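Local coordinates for protein ElaA (Escherichia coli, PDB 5Z6N), which is probably an N-acetyltransferase of the GNAT superfamily, transferring the acetyl group of acetyl coenzyme A, at residues 123-128 / 144-149; 73-78 / 110-115; 3-8 / 50-55. All blocks are in the same frame, centred on the assembly; numbering follows the deposited sequence.

Interaction 1. Residues 123-128 / 144-149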
ATOM      1  N   PHE B 123     -17.366 -21.856  -0.771  1.00 42.00           N
ATOM      2  CA  PHE B 123     -17.990 -20.656  -0.223  1.00 34.69           C
ATOM      3  C   PHE B 123     -18.424 -19.708  -1.334  1.00 30.06           C
ATOM      4  O   PHE B 123     -19.456 -19.039  -1.212  1.00 29.35           O
ATOM      5  CB  PHE B 123     -17.025 -19.971   0.755  1.00 31.66           C
ATOM      6  CG  PHE B 123     -17.388 -18.542   1.099  1.00 29.71           C
ATOM      7  CD1 PHE B 123     -18.188 -18.270   2.192  1.00 31.22           C
ATOM      8  CD2 PHE B 123     -16.873 -17.476   0.375  1.00 28.35           C
ATOM      9  CE1 PHE B 123     -18.520 -16.971   2.529  1.00 30.54           C
ATOM     10  CE2 PHE B 123     -17.195 -16.172   0.709  1.00 26.01           C
ATOM     11  CZ  PHE B 123     -18.019 -15.920   1.791  1.00 24.97           C
ATOM     12  N   TYR B 124     -17.653 -19.636  -2.418  1.00 32.12           N
ATOM     13  CA  TYR B 124     -18.065 -18.836  -3.565  1.00 32.92           C
ATOM     14  C   TYR B 124     -19.109 -19.550  -4.411  1.00 35.10           C
ATOM     15  O   TYR B 124     -19.925 -18.890  -5.063  1.00 35.97           O
ATOM     16  CB  TYR B 124     -16.853 -18.473  -4.429  1.00 27.82           C
ATOM     17  CG  TYR B 124     -15.870 -17.552  -3.747  1.00 20.92           C
ATOM     18  CD1 TYR B 124     -16.252 -16.285  -3.329  1.00 18.79           C
ATOM     19  CD2 TYR B 124     -14.555 -17.944  -3.530  1.00 23.85           C
ATOM     20  CE1 TYR B 124     -15.354 -15.435  -2.705  1.00 25.07           C
ATOM     21  CE2 TYR B 124     -13.650 -17.102  -2.909  1.00 27.98           C
ATOM     22  CZ  TYR B 124     -14.054 -15.847  -2.499  1.00 31.21           C
ATOM     23  OH  TYR B 124     -13.154 -15.004  -1.882  1.00 35.21           O
ATOM     24  N   GLN B 125     -19.098 -20.887  -4.425  1.00 35.79           N
ATOM     25  CA  GLN B 125     -20.155 -21.627  -5.105  1.00 31.58           C
ATOM     26  C   GLN B 125     -21.507 -21.453  -4.428  1.00 33.27           C
ATOM     27  O   GLN B 125     -22.536 -21.722  -5.057  1.00 34.74           O
ATOM     28  CB  GLN B 125     -19.806 -23.114  -5.182  1.00 34.96           C
ATOM     29  CG  GLN B 125     -18.831 -23.464  -6.289  1.00 40.89           C
ATOM     30  CD  GLN B 125     -18.375 -24.911  -6.241  1.00 46.85           C
ATOM     31  OE1 GLN B 125     -17.742 -25.405  -7.173  1.00 46.39           O
ATOM     32  NE2 GLN B 125     -18.700 -25.600  -5.159  1.00 54.65           N
ATOM     33  N   SER B 126     -21.531 -21.017  -3.169  1.00 39.34           N
ATOM     34  CA  SER B 126     -22.781 -20.719  -2.480  1.00 41.90           C
ATOM     35  C   SER B 126     -23.339 -19.349  -2.847  1.00 41.35           C
ATOM     36  O   SER B 126     -24.401 -18.972  -2.339  1.00 47.10           O
ATOM     37  CB  SER B 126     -22.587 -20.806  -0.964  1.00 42.89           C
ATOM     38  OG  SER B 126     -22.324 -19.531  -0.405  1.00 43.74           O
ATOM     39  N   PHE B 127     -22.648 -18.601  -3.705  1.00 34.00           N
ATOM     40  CA  PHE B 127     -23.127 -17.318  -4.202  1.00 32.11           C
ATOM     41  C   PHE B 127     -23.451 -17.353  -5.690  1.00 34.02           C
ATOM     42  O   PHE B 127     -23.785 -16.312  -6.264  1.00 39.77           O
ATOM     43  CB  PHE B 127     -22.098 -16.222  -3.922  1.00 32.62           C
ATOM     44  CG  PHE B 127     -21.949 -15.890  -2.469  1.00 32.43           C
ATOM     45  CD1 PHE B 127     -22.769 -14.947  -1.875  1.00 30.65           C
ATOM     46  CD2 PHE B 127     -20.989 -16.518  -1.696  1.00 30.62           C
ATOM     47  CE1 PHE B 127     -22.639 -14.641  -0.539  1.00 26.80           C
ATOM     48  CE2 PHE B 127     -20.853 -16.216  -0.357  1.00 25.44           C
ATOM     49  CZ  PHE B 127     -21.680 -15.275   0.221  1.00 24.61           C
ATOM     50  N   GLY B 128     -23.352 -18.518  -6.328  1.00 22.35           N
ATOM     51  CA  GLY B 128     -23.665 -18.651  -7.734  1.00 22.92           C
ATOM     52  C   GLY B 128     -22.473 -18.794  -8.654  1.00 35.07           C
ATOM     53  O   GLY B 128     -22.662 -18.857  -9.875  1.00 37.53           O
ATOM     54  N   ILE B 144      -8.502 -21.338  -8.479  1.00 29.13           N
ATOM     55  CA  ILE B 144      -9.452 -21.677  -9.528  1.00 27.71           C
ATOM     56  C   ILE B 144     -10.129 -20.388  -9.969  1.00 29.39           C
ATOM     57  O   ILE B 144     -10.428 -19.515  -9.145  1.00 30.46           O
ATOM     58  CB  ILE B 144     -10.491 -22.727  -9.067  1.00 34.11           C
ATOM     59  CG1 ILE B 144     -11.069 -23.480 -10.262  1.00 34.52           C
ATOM     60  CG2 ILE B 144     -11.609 -22.102  -8.255  1.00 41.84           C
ATOM     61  CD1 ILE B 144     -10.202 -24.611 -10.713  1.00 37.66           C
ATOM     62  N   GLY B 145     -10.317 -20.242 -11.276  1.00 30.97           N
ATOM     63  CA  GLY B 145     -11.100 -19.137 -11.789  1.00 32.05           C
ATOM     64  C   GLY B 145     -12.578 -19.482 -11.740  1.00 38.43           C
ATOM     65  O   GLY B 145     -12.991 -20.592 -12.076  1.00 41.55           O
ATOM     66  N   MET B 146     -13.374 -18.516 -11.295  1.00 38.47           N
ATOM     67  CA  MET B 146     -14.797 -18.721 -11.089  1.00 35.39           C
ATOM     68  C   MET B 146     -15.564 -17.539 -11.659  1.00 31.37           C
ATOM     69  O   MET B 146     -15.040 -16.429 -11.778  1.00 35.29           O
ATOM     70  CB  MET B 146     -15.121 -18.901  -9.598  1.00 37.54           C
ATOM     71  CG  MET B 146     -14.381 -20.064  -8.958  1.00 45.30           C
ATOM     72  SD  MET B 146     -14.699 -20.266  -7.199  1.00 55.58           S
ATOM     73  CE  MET B 146     -16.128 -21.341  -7.254  1.00 57.60           C
ATOM     74  N   ALA B 147     -16.820 -17.792 -12.018  1.00 29.21           N
ATOM     75  CA  ALA B 147     -17.666 -16.746 -12.564  1.00 29.28           C
ATOM     76  C   ALA B 147     -19.118 -17.056 -12.234  1.00 35.72           C
ATOM     77  O   ALA B 147     -19.510 -18.216 -12.089  1.00 36.35           O
ATOM     78  CB  ALA B 147     -17.475 -16.590 -14.076  1.00 26.56           C
ATOM     79  N   ARG B 148     -19.911 -15.995 -12.116  1.00 36.14           N
ATOM     80  CA  ARG B 148     -21.324 -16.092 -11.786  1.00 39.21           C
ATOM     81  C   ARG B 148     -22.169 -15.628 -12.962  1.00 44.51           C
ATOM     82  O   ARG B 148     -21.810 -14.670 -13.651  1.00 49.01           O
ATOM     83  CB  ARG B 148     -21.661 -15.244 -10.557  1.00 35.52           C
ATOM     84  CG  ARG B 148     -23.119 -15.310 -10.144  1.00 40.26           C
ATOM     85  CD  ARG B 148     -23.375 -14.509  -8.884  1.00 42.45           C
ATOM     86  NE  ARG B 148     -24.777 -14.565  -8.483  1.00 44.95           N
ATOM     87  CZ  ARG B 148     -25.710 -13.712  -8.891  1.00 50.58           C
ATOM     88  NH1 ARG B 148     -26.961 -13.846  -8.472  1.00 53.03           N
ATOM     89  NH2 ARG B 148     -25.395 -12.720  -9.712  1.00 54.03           N
ATOM     90  N   GLU B 149     -23.286 -16.317 -13.187  1.00 48.33           N
ATOM     91  CA  GLU B 149     -24.331 -15.837 -14.085  1.00 42.09           C
ATOM     92  C   GLU B 149     -23.824 -15.551 -15.494  1.00 41.55           C
ATOM     93  O   GLU B 149     -24.054 -16.329 -16.415  1.00 44.96           O
ATOM     94  CB  GLU B 149     -24.968 -14.577 -13.491  1.00 39.17           C
ATOM     95  CG  GLU B 149     -25.791 -13.748 -14.462  1.00 42.80           C
ATOM     96  CD  GLU B 149     -27.021 -13.142 -13.813  1.00 50.24           C
ATOM     97  OE1 GLU B 149     -27.051 -13.048 -12.570  1.00 60.49           O
ATOM     98  OE2 GLU B 149     -27.951 -12.764 -14.553  1.00 46.43           O
TER
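Met146 meets Tyr124 and Gln125 in the apolar half of this contact. Its sulfur SD lies 3.9 Å from Tyr124 CB. The same sulfur makes a Met-aromatic contact with the Tyr124 ring, 5.4 Å from the centroid and 64° off the ring normal, so the approach is oblique. The chain of Met146 is extended through chi2 and bends at chi3 (89°). This bend carries the methyl CE to Gln125 CG, at 3.6 Å. The two side chains cross at about a right angle. The amide oxygen OE1 of Gln125 is hydrogen-bonded to Gln121 NE2.

The polar half lies at the other end. Arg148 reaches out extended from CG to NE, with CG anti to the backbone N (chi1 -179°). NE then gives a weak hydrogen bond of 3.0 Å to Phe127 O, which sits at the edge of the guanidinium, near its plane. The methylene chain packs along the turn as well, with Arg148 CG 3.6 Å from Gly128 O. Gly128 has a positive phi, a conformation that suits a residue without a side chain. The guanidinium also pairs with the next residue, where Arg148 NH2 is 3.3 Å from Glu149 OE1. That oxygen lies well out of the guanidinium plane, so the pair is held by charge alone.

In the fold, helix 121-124 and the turn after it lie against one face of strand 143-148. This strand runs between strands 112-117 and 129-131, and its backbone is hydrogen-bonded to both. Met146 also packs on Phe129 and Pro131. Tyr124 extends the contact to Leu114 and Ala116 of strand 112-117, and to Met96 of helix 91-106.

Interaction 2. Residues 73-78 / 110-115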
ATOM      1  N   GLU B  73     -15.306  -8.216 -21.778  1.00 53.59           N
ATOM      2  CA  GLU B  73     -15.117  -9.151 -20.676  1.00 55.88           C
ATOM      3  C   GLU B  73     -15.878  -8.777 -19.404  1.00 56.56           C
ATOM      4  O   GLU B  73     -16.265  -7.611 -19.240  1.00 60.33           O
ATOM      5  CB  GLU B  73     -13.643  -9.152 -20.259  1.00 60.00           C
ATOM      6  CG  GLU B  73     -12.656  -9.093 -21.395  1.00 65.09           C
ATOM      7  CD  GLU B  73     -12.120  -7.698 -21.599  1.00 70.46           C
ATOM      8  OE1 GLU B  73     -12.443  -6.815 -20.777  1.00 69.83           O
ATOM      9  OE2 GLU B  73     -11.351  -7.491 -22.559  1.00 76.45           O
ATOM     10  N   PRO B  74     -16.128  -9.733 -18.477  1.00 48.30           N
ATOM     11  CA  PRO B  74     -16.990  -9.421 -17.331  1.00 41.62           C
ATOM     12  C   PRO B  74     -16.530  -8.503 -16.208  1.00 39.06           C
ATOM     13  O   PRO B  74     -15.427  -7.946 -16.216  1.00 33.67           O
ATOM     14  CB  PRO B  74     -17.216 -10.837 -16.797  1.00 40.51           C
ATOM     15  CG  PRO B  74     -15.876 -11.454 -16.931  1.00 41.99           C
ATOM     16  CD  PRO B  74     -15.370 -10.964 -18.260  1.00 43.76           C
ATOM     17  N   VAL B  75     -17.418  -8.351 -15.225  1.00 38.79           N
ATOM     18  CA  VAL B  75     -17.085  -7.690 -13.972  1.00 30.25           C
ATOM     19  C   VAL B  75     -16.161  -8.591 -13.165  1.00 31.88           C
ATOM     20  O   VAL B  75     -16.418  -9.793 -13.015  1.00 31.76           O
ATOM     21  CB  VAL B  75     -18.367  -7.374 -13.190  1.00 29.64           C
ATOM     22  CG1 VAL B  75     -18.076  -6.414 -12.080  1.00 28.28           C
ATOM     23  CG2 VAL B  75     -19.444  -6.827 -14.113  1.00 30.47           C
ATOM     24  N   VAL B  76     -15.081  -8.022 -12.638  1.00 33.66           N
ATOM     25  CA  VAL B  76     -14.106  -8.769 -11.850  1.00 27.87           C
ATOM     26  C   VAL B  76     -14.254  -8.370 -10.391  1.00 27.25           C
ATOM     27  O   VAL B  76     -14.289  -7.176 -10.069  1.00 26.53           O
ATOM     28  CB  VAL B  76     -12.668  -8.526 -12.339  1.00 26.66           C
ATOM     29  CG1 VAL B  76     -11.657  -8.943 -11.266  1.00 14.92           C
ATOM     30  CG2 VAL B  76     -12.422  -9.276 -13.646  1.00 30.10           C
ATOM     31  N   ILE B  77     -14.347  -9.368  -9.513  1.00 29.07           N
ATOM     32  CA  ILE B  77     -14.283  -9.172  -8.070  1.00 25.15           C
ATOM     33  C   ILE B  77     -12.940  -9.697  -7.586  1.00 22.49           C
ATOM     34  O   ILE B  77     -12.473 -10.745  -8.047  1.00 20.94           O
ATOM     35  CB  ILE B  77     -15.444  -9.878  -7.342  1.00 19.36           C
ATOM     36  CG1 ILE B  77     -16.786  -9.284  -7.756  1.00 14.70           C
ATOM     37  CG2 ILE B  77     -15.278  -9.785  -5.834  1.00 22.40           C
ATOM     38  CD1 ILE B  77     -17.958  -9.932  -7.055  1.00 19.10           C
ATOM     39  N   GLY B  78     -12.311  -8.964  -6.673  1.00 22.19           N
ATOM     40  CA  GLY B  78     -11.029  -9.387  -6.141  1.00 20.61           C
ATOM     41  C   GLY B  78     -10.708  -8.644  -4.864  1.00 24.19           C
ATOM     42  O   GLY B  78     -11.431  -7.732  -4.451  1.00 29.47           O
ATOM     43  N   LYS B 110     -24.206  -8.553 -17.306  1.00 54.44           N
ATOM     44  CA  LYS B 110     -22.781  -8.836 -17.392  1.00 44.34           C
ATOM     45  C   LYS B 110     -22.485  -9.832 -16.269  1.00 42.45           C
ATOM     46  O   LYS B 110     -22.886  -9.603 -15.116  1.00 44.81           O
ATOM     47  CB  LYS B 110     -21.891  -7.602 -17.252  1.00 32.72           C
ATOM     48  CG  LYS B 110     -21.513  -6.931 -18.565  1.00 26.22           C
ATOM     49  CD  LYS B 110     -20.261  -6.077 -18.409  1.00 26.19           C
ATOM     50  CE  LYS B 110     -19.739  -5.577 -19.754  1.00 36.68           C
ATOM     51  NZ  LYS B 110     -20.745  -4.729 -20.459  1.00 36.33           N
ATOM     52  N   PRO B 111     -21.801 -10.930 -16.578  1.00 34.45           N
ATOM     53  CA  PRO B 111     -21.415 -11.878 -15.525  1.00 28.04           C
ATOM     54  C   PRO B 111     -20.275 -11.327 -14.684  1.00 28.99           C
ATOM     55  O   PRO B 111     -19.696 -10.278 -14.965  1.00 28.51           O
ATOM     56  CB  PRO B 111     -20.995 -13.129 -16.313  1.00 30.10           C
ATOM     57  CG  PRO B 111     -21.142 -12.772 -17.793  1.00 33.61           C
ATOM     58  CD  PRO B 111     -21.256 -11.299 -17.889  1.00 33.96           C
ATOM     59  N   VAL B 112     -19.969 -12.046 -13.608  1.00 33.28           N
ATOM     60  CA  VAL B 112     -18.979 -11.621 -12.627  1.00 30.21           C
ATOM     61  C   VAL B 112     -17.892 -12.679 -12.552  1.00 33.32           C
ATOM     62  O   VAL B 112     -18.178 -13.843 -12.250  1.00 40.24           O
ATOM     63  CB  VAL B 112     -19.608 -11.396 -11.244  1.00 27.45           C
ATOM     64  CG1 VAL B 112     -18.547 -11.493 -10.163  1.00 25.78           C
ATOM     65  CG2 VAL B 112     -20.302 -10.052 -11.198  1.00 27.75           C
ATOM     66  N   TYR B 113     -16.659 -12.296 -12.809  1.00 27.06           N
ATOM     67  CA  TYR B 113     -15.551 -13.197 -12.653  1.00 25.28           C
ATOM     68  C   TYR B 113     -14.883 -12.963 -11.307  1.00 26.04           C
ATOM     69  O   TYR B 113     -14.917 -11.880 -10.812  1.00 28.72           O
ATOM     70  CB  TYR B 113     -14.533 -13.009 -13.774  1.00 27.28           C
ATOM     71  CG  TYR B 113     -13.356 -13.934 -13.672  1.00 28.35           C
ATOM     72  CD1 TYR B 113     -13.420 -15.193 -14.181  1.00 27.79           C
ATOM     73  CD2 TYR B 113     -12.205 -13.556 -13.018  1.00 29.46           C
ATOM     74  CE1 TYR B 113     -12.372 -16.050 -14.061  1.00 29.71           C
ATOM     75  CE2 TYR B 113     -11.161 -14.416 -12.885  1.00 32.06           C
ATOM     76  CZ  TYR B 113     -11.248 -15.652 -13.421  1.00 32.40           C
ATOM     77  OH  TYR B 113     -10.232 -16.519 -13.311  1.00 35.44           O
ATOM     78  N   LEU B 114     -14.251 -13.981 -10.757  1.00 17.16           N
ATOM     79  CA  LEU B 114     -13.560 -13.840  -9.524  1.00 45.41           C
ATOM     80  C   LEU B 114     -12.417 -14.819  -9.367  1.00 52.17           C
ATOM     81  O   LEU B 114     -12.556 -16.006  -9.529  1.00 54.49           O
ATOM     82  CB  LEU B 114     -14.558 -13.962  -8.380  1.00 43.61           C
ATOM     83  CG  LEU B 114     -14.185 -14.051  -6.904  1.00 39.26           C
ATOM     84  CD1 LEU B 114     -15.391 -13.671  -6.091  1.00 37.03           C
ATOM     85  CD2 LEU B 114     -13.717 -15.440  -6.530  1.00 33.17           C
ATOM     86  N   GLY B 115     -11.252 -14.313  -9.062  1.00 51.17           N
ATOM     87  CA  GLY B 115     -10.125 -15.183  -8.874  1.00 54.85           C
ATOM     88  C   GLY B 115     -10.128 -15.597  -7.439  1.00 57.73           C
ATOM     89  O   GLY B 115     -10.356 -14.797  -6.590  1.00 67.45           O
TER
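Ile77 packs on Val112 and Leu114 across two neighbouring parallel strands, the beta strands of the beta-alpha-beta unit 75-82, 91-106, 112-117. In relatives with the GNAT fold, the equivalent strands part further along and admit acetyl coenzyme A. The two short segments cross at 31°.

The Ile77 side chain starts at CB, which lies 4.0 Å from Leu114 CD1. Ile77 CG2 meets Leu114 CD1 at 3.9 Å. The other branch turns toward Val112, two residues back on the partner strand, because CG1 stands beside the backbone N (chi1 -63°). CG1 is close to Val112 CG1, and the tip Ile77 CD1 comes closer to Val112 CG1, at 3.5 Å. Thr99 and Leu100 of helix 91-106 also touch Ile77 on this face, and Cys103 touches Val75 and Val112.

Tyr113 stands on the other face with Val76. Tyr113 CB is 3.8 Å from Pro74 CG, and the two side chains lie side by side, pointing the same way.

The backbones are joined in a parallel ladder. Val75 N donates to Pro111 O, Tyr113 N to Val75 O, and Ile77 N to Tyr113 O at 2.9 Å, with an N-H...O angle of 168°.

Interaction 3. Residues 3-8 / 50-55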
ATOM      1  N   GLU B   3     -21.070  -0.815   9.210  1.00 35.65           N
ATOM      2  CA  GLU B   3     -21.531   0.074   8.154  1.00 35.66           C
ATOM      3  C   GLU B   3     -20.752  -0.237   6.883  1.00 34.13           C
ATOM      4  O   GLU B   3     -19.537  -0.456   6.927  1.00 28.23           O
ATOM      5  CB  GLU B   3     -21.369   1.545   8.548  1.00 38.58           C
ATOM      6  CG  GLU B   3     -19.948   2.094   8.470  1.00 39.66           C
ATOM      7  CD  GLU B   3     -19.895   3.611   8.574  1.00 40.46           C
ATOM      8  OE1 GLU B   3     -19.060   4.125   9.347  1.00 38.82           O
ATOM      9  OE2 GLU B   3     -20.688   4.287   7.881  1.00 41.44           O
ATOM     10  N   TRP B   4     -21.458  -0.291   5.761  1.00 38.53           N
ATOM     11  CA  TRP B   4     -20.846  -0.572   4.475  1.00 36.68           C
ATOM     12  C   TRP B   4     -20.856   0.680   3.610  1.00 35.17           C
ATOM     13  O   TRP B   4     -21.792   1.486   3.658  1.00 33.57           O
ATOM     14  CB  TRP B   4     -21.566  -1.716   3.754  1.00 30.19           C
ATOM     15  CG  TRP B   4     -21.477  -3.020   4.485  1.00 25.05           C
ATOM     16  CD1 TRP B   4     -22.328  -3.473   5.449  1.00 25.82           C
ATOM     17  CD2 TRP B   4     -20.487  -4.043   4.310  1.00 24.22           C
ATOM     18  NE1 TRP B   4     -21.929  -4.712   5.888  1.00 25.82           N
ATOM     19  CE2 TRP B   4     -20.800  -5.084   5.205  1.00 25.19           C
ATOM     20  CE3 TRP B   4     -19.361  -4.178   3.491  1.00 26.37           C
ATOM     21  CZ2 TRP B   4     -20.032  -6.244   5.304  1.00 20.81           C
ATOM     22  CZ3 TRP B   4     -18.598  -5.332   3.591  1.00 15.10           C
ATOM     23  CH2 TRP B   4     -18.938  -6.346   4.491  1.00 17.90           C
ATOM     24  N   GLN B   5     -19.790   0.845   2.833  1.00 33.00           N
ATOM     25  CA  GLN B   5     -19.671   1.944   1.887  1.00 34.57           C
ATOM     26  C   GLN B   5     -19.326   1.378   0.520  1.00 35.16           C
ATOM     27  O   GLN B   5     -18.388   0.586   0.392  1.00 34.65           O
ATOM     28  CB  GLN B   5     -18.609   2.954   2.339  1.00 32.40           C
ATOM     29  CG  GLN B   5     -18.761   3.418   3.777  1.00 27.49           C
ATOM     30  CD  GLN B   5     -17.834   4.572   4.108  1.00 28.64           C
ATOM     31  OE1 GLN B   5     -16.643   4.517   3.828  1.00 32.31           O
ATOM     32  NE2 GLN B   5     -18.377   5.623   4.704  1.00 30.03           N
ATOM     33  N   ASP B   6     -20.099   1.769  -0.490  1.00 34.19           N
ATOM     34  CA  ASP B   6     -19.913   1.337  -1.871  1.00 27.79           C
ATOM     35  C   ASP B   6     -19.359   2.546  -2.619  1.00 30.29           C
ATOM     36  O   ASP B   6     -20.096   3.359  -3.170  1.00 33.85           O
ATOM     37  CB  ASP B   6     -21.252   0.814  -2.467  1.00 23.47           C
ATOM     38  CG  ASP B   6     -21.187   0.595  -3.971  1.00 31.83           C
ATOM     39  OD1 ASP B   6     -20.071   0.506  -4.523  1.00 30.92           O
ATOM     40  OD2 ASP B   6     -22.260   0.466  -4.598  1.00 42.73           O
ATOM     41  N   LEU B   7     -18.037   2.648  -2.640  1.00 33.77           N
ATOM     42  CA  LEU B   7     -17.359   3.854  -3.097  1.00 28.37           C
ATOM     43  C   LEU B   7     -16.848   3.664  -4.516  1.00 26.31           C
ATOM     44  O   LEU B   7     -16.056   2.752  -4.776  1.00 27.56           O
ATOM     45  CB  LEU B   7     -16.196   4.191  -2.165  1.00 21.51           C
ATOM     46  CG  LEU B   7     -16.512   4.420  -0.685  1.00 24.58           C
ATOM     47  CD1 LEU B   7     -15.411   5.212  -0.037  1.00 25.74           C
ATOM     48  CD2 LEU B   7     -17.849   5.119  -0.482  1.00 26.76           C
ATOM     49  N   HIS B   8     -17.300   4.522  -5.429  1.00 29.02           N
ATOM     50  CA  HIS B   8     -16.528   4.738  -6.640  1.00 26.75           C
ATOM     51  C   HIS B   8     -15.185   5.330  -6.239  1.00 15.48           C
ATOM     52  O   HIS B   8     -15.071   6.028  -5.228  1.00 25.61           O
ATOM     53  CB  HIS B   8     -17.265   5.667  -7.609  1.00 31.63           C
ATOM     54  CG  HIS B   8     -16.566   5.840  -8.923  1.00 41.53           C
ATOM     55  ND1 HIS B   8     -16.892   5.095 -10.037  1.00 43.99           N
ATOM     56  CD2 HIS B   8     -15.554   6.657  -9.302  1.00 39.84           C
ATOM     57  CE1 HIS B   8     -16.113   5.447 -11.045  1.00 41.42           C
ATOM     58  NE2 HIS B   8     -15.292   6.393 -10.625  1.00 40.63           N
ATOM     59  N   HIS B  50     -14.990   0.424  -4.846  1.00 23.92           N
ATOM     60  CA  HIS B  50     -14.484  -0.281  -3.679  1.00 22.96           C
ATOM     61  C   HIS B  50     -15.574  -0.371  -2.619  1.00 23.04           C
ATOM     62  O   HIS B  50     -16.358   0.567  -2.435  1.00 13.72           O
ATOM     63  CB  HIS B  50     -13.244   0.405  -3.086  1.00 21.21           C
ATOM     64  CG  HIS B  50     -12.222   0.816  -4.108  1.00 25.06           C
ATOM     65  ND1 HIS B  50     -12.399   1.898  -4.949  1.00 24.30           N
ATOM     66  CD2 HIS B  50     -11.027   0.268  -4.441  1.00 20.15           C
ATOM     67  CE1 HIS B  50     -11.345   2.009  -5.739  1.00 19.56           C
ATOM     68  NE2 HIS B  50     -10.501   1.032  -5.454  1.00 17.73           N
ATOM     69  N   ILE B  51     -15.617  -1.508  -1.930  1.00 12.86           N
ATOM     70  CA  ILE B  51     -16.604  -1.771  -0.894  1.00 25.00           C
ATOM     71  C   ILE B  51     -15.861  -2.024   0.409  1.00 28.74           C
ATOM     72  O   ILE B  51     -14.952  -2.860   0.461  1.00 24.67           O
ATOM     73  CB  ILE B  51     -17.512  -2.948  -1.286  1.00 25.55           C
ATOM     74  CG1 ILE B  51     -18.347  -2.526  -2.497  1.00 24.72           C
ATOM     75  CG2 ILE B  51     -18.401  -3.374  -0.114  1.00 28.76           C
ATOM     76  CD1 ILE B  51     -19.053  -3.626  -3.194  1.00 28.34           C
ATOM     77  N   LEU B  52     -16.230  -1.273   1.447  1.00 31.95           N
ATOM     78  CA  LEU B  52     -15.516  -1.257   2.716  1.00 30.18           C
ATOM     79  C   LEU B  52     -16.483  -1.596   3.839  1.00 33.28           C
ATOM     80  O   LEU B  52     -17.574  -1.020   3.916  1.00 32.33           O
ATOM     81  CB  LEU B  52     -14.881   0.118   2.981  1.00 32.02           C
ATOM     82  CG  LEU B  52     -14.238   0.897   1.828  1.00 31.68           C
ATOM     83  CD1 LEU B  52     -13.858   2.306   2.234  1.00 29.05           C
ATOM     84  CD2 LEU B  52     -13.035   0.176   1.324  1.00 35.72           C
ATOM     85  N   GLY B  53     -16.082  -2.523   4.705  1.00 32.92           N
ATOM     86  CA  GLY B  53     -16.838  -2.795   5.912  1.00 34.06           C
ATOM     87  C   GLY B  53     -16.175  -2.146   7.110  1.00 43.36           C
ATOM     88  O   GLY B  53     -15.020  -2.453   7.420  1.00 46.89           O
ATOM     89  N   TRP B  54     -16.880  -1.241   7.787  1.00 42.70           N
ATOM     90  CA  TRP B  54     -16.324  -0.487   8.903  1.00 38.50           C
ATOM     91  C   TRP B  54     -16.979  -0.909  10.212  1.00 44.53           C
ATOM     92  O   TRP B  54     -18.209  -0.984  10.304  1.00 44.44           O
ATOM     93  CB  TRP B  54     -16.501   1.018   8.691  1.00 40.12           C
ATOM     94  CG  TRP B  54     -15.560   1.598   7.680  1.00 39.55           C
ATOM     95  CD1 TRP B  54     -15.824   1.861   6.368  1.00 36.26           C
ATOM     96  CD2 TRP B  54     -14.200   1.990   7.902  1.00 36.97           C
ATOM     97  NE1 TRP B  54     -14.711   2.390   5.758  1.00 33.11           N
ATOM     98  CE2 TRP B  54     -13.701   2.480   6.679  1.00 32.37           C
ATOM     99  CE3 TRP B  54     -13.358   1.977   9.018  1.00 34.29           C
ATOM    100  CZ2 TRP B  54     -12.396   2.946   6.540  1.00 31.31           C
ATOM    101  CZ3 TRP B  54     -12.065   2.437   8.878  1.00 32.10           C
ATOM    102  CH2 TRP B  54     -11.596   2.918   7.649  1.00 29.59           C
ATOM    103  N   LYS B  55     -16.154  -1.173  11.223  1.00 46.81           N
ATOM    104  CA  LYS B  55     -16.609  -1.481  12.578  1.00 44.33           C
ATOM    105  C   LYS B  55     -15.952  -0.468  13.512  1.00 46.59           C
ATOM    106  O   LYS B  55     -14.879  -0.727  14.065  1.00 43.57           O
ATOM    107  CB  LYS B  55     -16.269  -2.923  12.974  1.00 43.16           C
ATOM    108  CG  LYS B  55     -16.779  -3.312  14.347  1.00 45.35           C
ATOM    109  CD  LYS B  55     -16.588  -4.795  14.631  1.00 42.50           C
ATOM    110  CE  LYS B  55     -17.611  -5.282  15.638  1.00 38.69           C
ATOM    111  NZ  LYS B  55     -18.820  -4.398  15.665  1.00 34.42           N
TER
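His50 N donates to Leu7 O at 2.6 Å, and Leu7 N returns a bond of 2.7 Å to His50 O. Two more reciprocal pairs follow, Gln5 with Leu52 and Glu3 with Trp54. In the last, the bond from Trp54 N to Glu3 O, 2.9 Å, is nearly straight, with an N-H...O angle of 170°. Between these lie the non-hydrogen-bonded pairs Trp4 with Gly53 and Asp6 with Ile51.

Trp4 turns its indole over the partner strand. CG stands beside the backbone N (chi1 -64°), and Gly53 CA comes to lie over one face of the six-membered ring. Gly53 CA is 4.0 Å from the centroid of the Trp4 six-membered ring, a CH-pi contact. The rim atom Trp4 CE3 also meets Ile51 CG2 at 3.8 Å. Lys98 of helix 91-106 adds a cation-pi contact to Trp4.

The strands form the antiparallel start of the GNAT-like sheet, with 3-8 outermost within the chain. Trp4, Asp6 and Ile51 face helix 91-106, while Leu7, Leu52 and Trp54 face helix 14-31.

On the helix 14-31 face, Leu7 CD1 touches Leu52 CD1 at 4.0 Å. Glu3 CG packs on Trp54 CB at 3.6 Å. The Gln5 amide and the Trp54 ring are steeply inclined, their planes 77° apart. On the helix 91-106 face, Asp6 OD1 lies 4.0 Å from Ile51 CG1 and forms a salt bridge with Arg49.

Overall arrangement
All three interactions reach one mixed sheet. Along the chain they come in series: interaction 3 closes first, then interaction 2, then interaction 1. Interactions 1 and 2 are neighbours, with centres about 10 Å apart. They touch through strands 112-117 and 143-148, where Arg148 N and Val112 O are probably hydrogen-bonded. Interaction 3 is at the other end of the sheet. Its centre is about 19 Å from that of interaction 2 and about 22 Å from that of interaction 1, on the opposite side of the chain's centre from interaction 1. Strand 59-67 bridges the gap, and helix 91-106 packs on residues of all three contacts. Together they span the GNAT-like fold from N-terminal to C-terminal strand.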